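PDB 3B8X: pyridoxamine 5-phosphate-dependent dehydrase from Escherichia coli, which removes the C3'-hydroxyl group from GDP-4-keto-6-deoxy-D-mannose by combined transamination and deoxygenation, a step in making L-colitose for the O-antigen. Local coordinates for residues S189-T194 with S273-N278; D15-A20 with L265-R270. The protein carries 1 engineered substitution. All blocks are in the same frame, centred on the assembly; numbering follows the deposited sequence.

Overall arrangement
Both contacts use helix 255-286, and their centres lie about 12 Å apart on the same side of the chain's centre. In chain order the segments alternate: 15-20, 189-194, 265-270, 273-278. Contact 2 joins helix 15-27 to the helix at 265-270. Contact 1 joins the loop between strands 181-185 and 198-202 of the mixed eight-stranded sheet to the same helix at 273-278. The two contacts touch directly: Ile192 CG2 packs on Leu268 CD1 at 3.8 Å. The long helix thus links the ligand pocket, at Ser189, with helix 15-27, which reaches the second subunit through Tyr18.

Contact 1: residues S189-T194 with S273-N278; sequences SNHIAT and SVRRKN. Engineered in segment 189-194: Asn190 (natural residue His). With G4M ([(2R,3S,4R,5R)-5-(2-amino-6-oxo-1,6-dihydro-9H-purin-9-yl)-3,4-dihydroxytetrahydrofuran-2-yl]methyl (2R,3S,4S,5S,6R)-3,4-dihydroxy-5-[({3-hydroxy-2-methyl-5-[(phosphonooxy)methyl]pyridin-4-yl}methyl)amino]-6-methyltetrahydro-2H-pyran-2-yl dihydrogen diphosphate), chain O.
The ligand pocket borders this contact: the loop 189-194 meets the bound nucleotide-sugar adduct through Ser189 and helix 255-286 through Arg275. Ser189 OG donates a hydrogen bond to O3P of G4M at 3.0 Å. On the helix, the side chain of Arg275 runs extended from CG to NE and reaches the loop beside His191. His191 CD2 lies over one face of the guanidinium, offset toward its rim, 3.6 Å from Arg275 NE. The imidazole and guanidinium planes are 48° apart, so the two groups do not stack in parallel. No direct hydrogen bond joins the segments; two waters lie at the guanidinium edge, in its plane, and water 1 bridges the segments. Arg275 NH2 donates to water 1 at 3.0 Å, and water 1 donates to Ser189 O at 2.8 Å. Arg275 NH2 also donates to water 2 at 2.9 Å. The other terminal nitrogen, Arg275 NH1, is hydrogen-bonded to Trp303 O, and His191 has its main polar partner in Ser302. The engineered Asn190 accepts the backbone N-H of His191 on OD1 and gives ND2 to Cys163 O. A buried arginine is therefore held by carbonyl and water oxygens. Its link to the ligand-binding Ser189 runs through water 1 to the backbone oxygen, while the hydroxyl serves the ligand.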
loop_
_atom_site.group_PDB
_atom_site.type_symbol
_atom_site.label_atom_id
_atom_site.label_comp_id
_atom_site.label_asym_id
_atom_site.label_seq_id
_atom_site.Cartn_x
_atom_site.Cartn_y
_atom_site.Cartn_z
ATOM N N SER B 189 -0.305 9.899 -14.949
ATOM C CA SER B 189 0.451 10.994 -15.551
ATOM C C SER B 189 1.907 10.670 -15.866
ATOM O O SER B 189 2.704 11.566 -16.148
ATOM C CB SER B 189 0.373 12.243 -14.660
ATOM O OG SER B 189 0.831 11.975 -13.343
ATOM N N ASN B 190 2.241 9.373 -15.863
ATOM C CA ASN B 190 3.608 8.913 -16.036
ATOM C C ASN B 190 3.909 8.399 -17.442
ATOM O O ASN B 190 3.124 8.562 -18.327
ATOM C CB ASN B 190 3.902 7.832 -15.012
ATOM C CG ASN B 190 5.213 8.014 -14.391
ATOM O OD1 ASN B 190 6.127 8.529 -15.024
ATOM N ND2 ASN B 190 5.328 7.646 -13.136
ATOM N N HIS B 191 5.097 7.816 -17.625
ATOM C CA HIS B 191 5.496 7.302 -18.931
ATOM C C HIS B 191 4.532 6.260 -19.469
ATOM O O HIS B 191 4.242 6.240 -20.641
ATOM C CB HIS B 191 6.936 6.774 -18.903
ATOM C CG HIS B 191 7.924 7.881 -18.871
ATOM N ND1 HIS B 191 8.390 8.425 -17.688
ATOM C CD2 HIS B 191 8.399 8.666 -19.864
ATOM C CE1 HIS B 191 9.186 9.447 -17.969
ATOM N NE2 HIS B 191 9.175 9.637 -19.278
ATOM N N ILE B 192 4.090 5.365 -18.606
ATOM C CA ILE B 192 3.078 4.348 -18.946
ATOM C C ILE B 192 2.060 4.420 -17.815
ATOM O O ILE B 192 2.377 4.937 -16.733
ATOM C CB ILE B 192 3.631 2.891 -19.097
ATOM C CG1 ILE B 192 4.153 2.320 -17.771
ATOM C CG2 ILE B 192 4.645 2.858 -20.204
ATOM C CD1 ILE B 192 4.475 0.788 -17.840
ATOM N N ALA B 193 0.848 3.912 -18.046
ATOM C CA ALA B 193 -0.181 4.039 -17.023
ATOM C C ALA B 193 -1.055 2.814 -16.871
ATOM O O ALA B 193 -1.584 2.314 -17.836
ATOM C CB ALA B 193 -1.022 5.268 -17.347
ATOM N N THR B 194 -1.194 2.311 -15.646
ATOM C CA THR B 194 -1.975 1.112 -15.385
ATOM C C THR B 194 -2.983 1.460 -14.282
ATOM O O THR B 194 -3.285 0.652 -13.412
ATOM C CB THR B 194 -1.032 -0.001 -14.877
ATOM O OG1 THR B 194 -0.368 0.446 -13.681
ATOM C CG2 THR B 194 0.020 -0.275 -15.902
ATOM N N SER B 273 10.201 7.984 -27.937
ATOM C CA SER B 273 10.580 8.686 -29.157
ATOM C C SER B 273 9.856 10.035 -29.299
ATOM O O SER B 273 10.494 11.096 -29.579
ATOM C CB SER B 273 10.255 7.802 -30.360
ATOM O OG SER B 273 10.833 8.318 -31.538
ATOM N N VAL B 274 8.519 9.985 -29.148
ATOM C CA VAL B 274 7.683 11.186 -29.295
ATOM C C VAL B 274 8.069 12.226 -28.262
ATOM O O VAL B 274 8.217 13.420 -28.561
ATOM C CB VAL B 274 6.197 10.877 -29.200
ATOM C CG1 VAL B 274 5.394 12.155 -29.357
ATOM C CG2 VAL B 274 5.801 9.914 -30.296
ATOM N N ARG B 275 8.179 11.767 -27.019
ATOM C CA ARG B 275 8.552 12.643 -25.920
ATOM C C ARG B 275 9.907 13.294 -26.171
ATOM O O ARG B 275 10.082 14.476 -25.898
ATOM C CB ARG B 275 8.640 11.857 -24.625
ATOM C CG ARG B 275 7.298 11.519 -24.020
ATOM C CD ARG B 275 7.553 10.839 -22.711
ATOM N NE ARG B 275 6.310 10.621 -21.996
ATOM C CZ ARG B 275 5.905 11.390 -21.006
ATOM N NH1 ARG B 275 6.647 12.419 -20.593
ATOM N NH2 ARG B 275 4.734 11.137 -20.464
ATOM N N ARG B 276 10.895 12.525 -26.609
ATOM C CA ARG B 276 12.193 13.158 -26.917
ATOM C C ARG B 276 12.105 14.122 -28.111
ATOM O O ARG B 276 12.763 15.170 -28.126
ATOM C CB ARG B 276 13.359 12.147 -27.059
ATOM C CG ARG B 276 13.740 11.497 -25.723
ATOM C CD ARG B 276 14.584 10.210 -25.882
ATOM N NE ARG B 276 15.812 10.566 -26.568
ATOM C CZ ARG B 276 16.719 11.404 -26.074
ATOM N NH1 ARG B 276 16.562 11.940 -24.866
ATOM N NH2 ARG B 276 17.781 11.712 -26.800
ATOM N N LYS B 277 11.283 13.822 -29.117
ATOM C CA LYS B 277 11.210 14.800 -30.216
ATOM C C LYS B 277 10.547 16.066 -29.689
ATOM O O LYS B 277 10.914 17.176 -30.058
ATOM C CB LYS B 277 10.438 14.272 -31.414
ATOM C CG LYS B 277 10.646 15.115 -32.647
ATOM C CD LYS B 277 10.976 14.274 -33.865
ATOM C CE LYS B 277 11.104 15.161 -35.107
ATOM N NZ LYS B 277 9.900 15.140 -36.005
ATOM N N ASN B 278 9.635 15.901 -28.743
ATOM C CA ASN B 278 8.981 17.089 -28.214
ATOM C C ASN B 278 10.048 17.870 -27.499
ATOM O O ASN B 278 10.056 19.088 -27.522
ATOM C CB ASN B 278 7.895 16.727 -27.189
ATOM C CG ASN B 278 6.602 16.271 -27.841
ATOM O OD1 ASN B 278 6.272 16.661 -28.965
ATOM N ND2 ASN B 278 5.848 15.444 -27.121
HETATM O OP3 G4M O . 2.610 8.144 -7.726
HETATM P PL G4M O . 3.388 6.819 -7.338
HETATM O OP1 G4M O . 3.013 6.279 -5.854
HETATM O OP2 G4M O . 3.045 5.678 -8.417
HETATM O OP4 G4M O . 4.988 7.087 -7.490
HETATM C C5B G4M O . 5.403 7.842 -6.389
HETATM C C5L G4M O . 6.649 8.541 -6.781
HETATM C C6L G4M O . 7.864 8.088 -6.287
HETATM N N1L G4M O . 8.968 8.735 -6.578
HETATM C C2L G4M O . 9.000 9.813 -7.333
HETATM C C2A G4M O . 10.303 10.535 -7.577
HETATM C C3L G4M O . 7.843 10.325 -7.914
HETATM O O3L G4M O . 7.932 11.473 -8.621
HETATM C C4L G4M O . 6.614 9.639 -7.652
HETATM C C4A G4M O . 5.392 10.088 -8.172
HETATM N N4A G4M O . 5.352 11.202 -8.840
HETATM C C4G G4M O . 4.132 11.591 -9.453
HETATM C C5G G4M O . 3.978 13.093 -9.484
HETATM C C6G G4M O . 5.234 13.752 -10.054
HETATM O O5G G4M O . 2.930 13.257 -10.435
HETATM C C3G G4M O . 2.912 11.033 -8.701
HETATM O O3G G4M O . 2.393 9.952 -9.466
HETATM C C2G G4M O . 1.812 12.131 -8.604
HETATM O O2G G4M O . 0.539 11.579 -8.257
HETATM C C1G G4M O . 1.668 12.860 -9.919
HETATM O O1G G4M O . 1.037 14.095 -9.606
HETATM P P2 G4M O . -0.038 14.692 -10.615
HETATM O O3P G4M O . 0.541 14.654 -12.124
HETATM O O4P G4M O . -0.216 16.264 -10.258
HETATM O OPP G4M O . -1.322 13.746 -10.374
HETATM P P G4M O . -2.663 14.302 -11.063
HETATM O O1P G4M O . -3.150 15.813 -10.752
HETATM O O2P G4M O . -3.716 13.271 -10.460
HETATM O "O5'" G4M O . -2.672 13.902 -12.593
HETATM C "C5'" G4M O . -2.107 14.921 -13.391
HETATM C "C4'" G4M O . -3.088 15.207 -14.516
HETATM O "O4'" G4M O . -3.631 13.951 -15.021
HETATM C "C3'" G4M O . -4.292 16.014 -13.977
HETATM O "O3'" G4M O . -4.732 16.841 -15.044
HETATM C "C2'" G4M O . -5.326 14.919 -13.630
HETATM O "O2'" G4M O . -6.641 15.467 -13.783
HETATM C "C1'" G4M O . -5.054 13.936 -14.760
HETATM N N9 G4M O . -5.495 12.581 -14.413
HETATM C C8 G4M O . -4.966 11.799 -13.436
HETATM N N7 G4M O . -5.595 10.640 -13.458
HETATM C C4 G4M O . -6.468 11.874 -15.075
HETATM C C5 G4M O . -6.538 10.604 -14.456
HETATM C C6 G4M O . -7.476 9.632 -14.959
HETATM O O6 G4M O . -7.597 8.510 -14.492
HETATM N N3 G4M O . -7.280 12.162 -16.096
HETATM C C2 G4M O . -8.149 11.265 -16.532
HETATM N N1 G4M O . -8.263 10.010 -15.989
HETATM N N2 G4M O . -8.976 11.592 -17.562
HETATM O O HOH W 1 4.610 12.715 -17.896
HETATM O O HOH W 2 2.996 9.062 -21.548
#

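Contact 2: residues D15-A20 with L265-R270; sequences DLEYKA and LKKLPR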
loop_
_atom_site.group_PDB
_atom_site.type_symbol
_atom_site.label_atom_id
_atom_site.label_comp_id
_atom_site.label_asym_id
_atom_site.label_seq_id
_atom_site.Cartn_x
_atom_site.Cartn_y
_atom_site.Cartn_z
ATOM N N ASP B 15 -7.474 0.904 -27.918
ATOM C CA ASP B 15 -8.318 -0.264 -27.841
ATOM C C ASP B 15 -7.582 -1.407 -27.141
ATOM O O ASP B 15 -8.220 -2.210 -26.469
ATOM C CB ASP B 15 -8.795 -0.695 -29.238
ATOM C CG ASP B 15 -7.627 -1.099 -30.175
ATOM O OD1 ASP B 15 -7.013 -0.209 -30.824
ATOM O OD2 ASP B 15 -7.324 -2.315 -30.280
ATOM N N LEU B 16 -6.263 -1.511 -27.317
ATOM C CA LEU B 16 -5.503 -2.621 -26.753
ATOM C C LEU B 16 -5.557 -2.693 -25.244
ATOM O O LEU B 16 -5.634 -3.788 -24.673
ATOM C CB LEU B 16 -4.057 -2.679 -27.250
ATOM C CG LEU B 16 -3.910 -2.861 -28.768
ATOM C CD1 LEU B 16 -2.447 -3.006 -29.137
ATOM C CD2 LEU B 16 -4.704 -4.076 -29.234
ATOM N N GLU B 17 -5.524 -1.541 -24.587
ATOM C CA GLU B 17 -5.601 -1.571 -23.135
ATOM C C GLU B 17 -6.988 -2.005 -22.696
ATOM O O GLU B 17 -7.132 -2.793 -21.782
ATOM C CB GLU B 17 -5.156 -0.267 -22.506
ATOM C CG GLU B 17 -3.620 -0.150 -22.521
ATOM C CD GLU B 17 -3.089 0.282 -23.872
ATOM O OE1 GLU B 17 -3.892 0.684 -24.719
ATOM O OE2 GLU B 17 -1.868 0.219 -24.100
ATOM N N TYR B 18 -8.009 -1.565 -23.408
ATOM C CA TYR B 18 -9.384 -1.950 -23.091
ATOM C C TYR B 18 -9.633 -3.413 -23.355
ATOM O O TYR B 18 -10.381 -4.066 -22.633
ATOM C CB TYR B 18 -10.326 -1.098 -23.921
ATOM C CG TYR B 18 -10.446 0.287 -23.326
ATOM C CD1 TYR B 18 -9.584 1.332 -23.714
ATOM C CD2 TYR B 18 -11.378 0.531 -22.303
ATOM C CE1 TYR B 18 -9.686 2.584 -23.099
ATOM C CE2 TYR B 18 -11.470 1.756 -21.679
ATOM C CZ TYR B 18 -10.648 2.789 -22.107
ATOM O OH TYR B 18 -10.786 4.021 -21.506
ATOM N N LYS B 19 -8.987 -3.923 -24.393
ATOM C CA LYS B 19 -9.086 -5.337 -24.726
ATOM C C LYS B 19 -8.429 -6.178 -23.625
ATOM O O LYS B 19 -8.855 -7.297 -23.323
ATOM C CB LYS B 19 -8.423 -5.629 -26.094
ATOM C CG LYS B 19 -9.389 -5.502 -27.282
ATOM C CD LYS B 19 -8.725 -4.939 -28.532
ATOM C CE LYS B 19 -9.728 -4.153 -29.381
ATOM N NZ LYS B 19 -10.007 -4.802 -30.697
ATOM N N ALA B 20 -7.341 -5.655 -23.067
ATOM C CA ALA B 20 -6.665 -6.344 -21.970
ATOM C C ALA B 20 -7.611 -6.429 -20.774
ATOM O O ALA B 20 -7.743 -7.475 -20.157
ATOM C CB ALA B 20 -5.344 -5.598 -21.593
ATOM N N LEU B 265 3.947 -1.560 -22.248
ATOM C CA LEU B 265 5.352 -1.840 -22.506
ATOM C C LEU B 265 5.601 -1.918 -24.018
ATOM O O LEU B 265 6.658 -1.531 -24.499
ATOM C CB LEU B 265 5.830 -3.125 -21.809
ATOM C CG LEU B 265 5.911 -3.072 -20.263
ATOM C CD1 LEU B 265 6.406 -4.331 -19.608
ATOM C CD2 LEU B 265 6.829 -1.970 -19.780
ATOM N N LYS B 266 4.635 -2.411 -24.780
ATOM C CA LYS B 266 4.900 -2.463 -26.199
ATOM C C LYS B 266 4.944 -1.086 -26.817
ATOM O O LYS B 266 5.668 -0.859 -27.793
ATOM C CB LYS B 266 3.876 -3.315 -26.904
ATOM C CG LYS B 266 3.669 -4.634 -26.214
ATOM C CD LYS B 266 2.464 -5.306 -26.802
ATOM C CE LYS B 266 2.568 -6.801 -26.702
ATOM N NZ LYS B 266 1.353 -7.480 -27.202
ATOM N N LYS B 267 4.189 -0.149 -26.256
ATOM C CA LYS B 267 4.154 1.177 -26.855
ATOM C C LYS B 267 5.284 2.074 -26.363
ATOM O O LYS B 267 5.595 3.094 -26.980
ATOM C CB LYS B 267 2.819 1.858 -26.524
ATOM C CG LYS B 267 1.620 1.405 -27.395
ATOM C CD LYS B 267 0.301 1.659 -26.683
ATOM C CE LYS B 267 -0.938 1.244 -27.486
ATOM N NZ LYS B 267 -1.729 0.409 -26.633
ATOM N N LEU B 268 5.857 1.720 -25.219
ATOM C CA LEU B 268 6.884 2.564 -24.605
ATOM C C LEU B 268 7.947 3.206 -25.507
ATOM O O LEU B 268 8.268 4.395 -25.395
ATOM C CB LEU B 268 7.516 1.838 -23.420
ATOM C CG LEU B 268 8.591 2.602 -22.672
ATOM C CD1 LEU B 268 7.923 3.679 -21.879
ATOM C CD2 LEU B 268 9.297 1.613 -21.780
ATOM N N PRO B 269 8.542 2.393 -26.374
ATOM C CA PRO B 269 9.627 2.893 -27.215
ATOM C C PRO B 269 9.142 4.078 -28.044
ATOM O O PRO B 269 9.824 5.093 -28.205
ATOM C CB PRO B 269 9.989 1.676 -28.098
ATOM C CG PRO B 269 9.573 0.458 -27.239
ATOM C CD PRO B 269 8.256 0.962 -26.622
ATOM N N ARG B 270 7.949 3.940 -28.585
ATOM C CA ARG B 270 7.379 5.007 -29.373
ATOM C C ARG B 270 7.039 6.171 -28.446
ATOM O O ARG B 270 7.197 7.344 -28.765
ATOM C CB ARG B 270 6.123 4.485 -30.045
ATOM C CG ARG B 270 5.718 5.323 -31.243
ATOM C CD ARG B 270 4.457 4.824 -31.943
ATOM N NE ARG B 270 3.486 4.132 -31.086
ATOM C CZ ARG B 270 2.444 4.726 -30.508
ATOM N NH1 ARG B 270 2.281 6.042 -30.664
ATOM N NH2 ARG B 270 1.578 4.020 -29.769
#
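Glu17 and Lys267 reach toward each other from opposite directions and form a salt bridge between their two helices. The side chain of Glu17 is bent at chi2 (80°), which turns the carboxylate toward helix 255-286. Lys267 runs nearly straight from its helix and bends at the last torsion, where chi4 is 128°. Its NZ meets both carboxylate oxygens. The closer is Glu17 OE2, 2.5 Å from Lys267 NZ, an unusually short distance whose exact value is doubtful. That bond arrives on the syn side of the oxygen, 15° out of the carboxylate plane. The second bond, from Lys267 NZ to Glu17 OE1 at 2.9 Å, is weak. Leu16 CB lies beside the ammonium, 3.9 Å from Lys267 NZ, a van der Waals approach only.

Other partners hold both charged groups. Glu17 OE1 accepts the backbone N-H of Asp14, and Glu17 OE2 accepts from Gln264 NE2. Lys267 NZ also forms a salt bridge with Asp14 OD1, so the ammonium is shared by two carboxylates, which would probably favour its charged form.

This polar contact joins the start of helix 15-27 to helix 255-286. Farther along helix 15-27, Ala20 packs on Ala259. Leu265 and Leu268 of the long helix pack on helix 34-47, while Tyr18 reaches Leu25 of the second subunit.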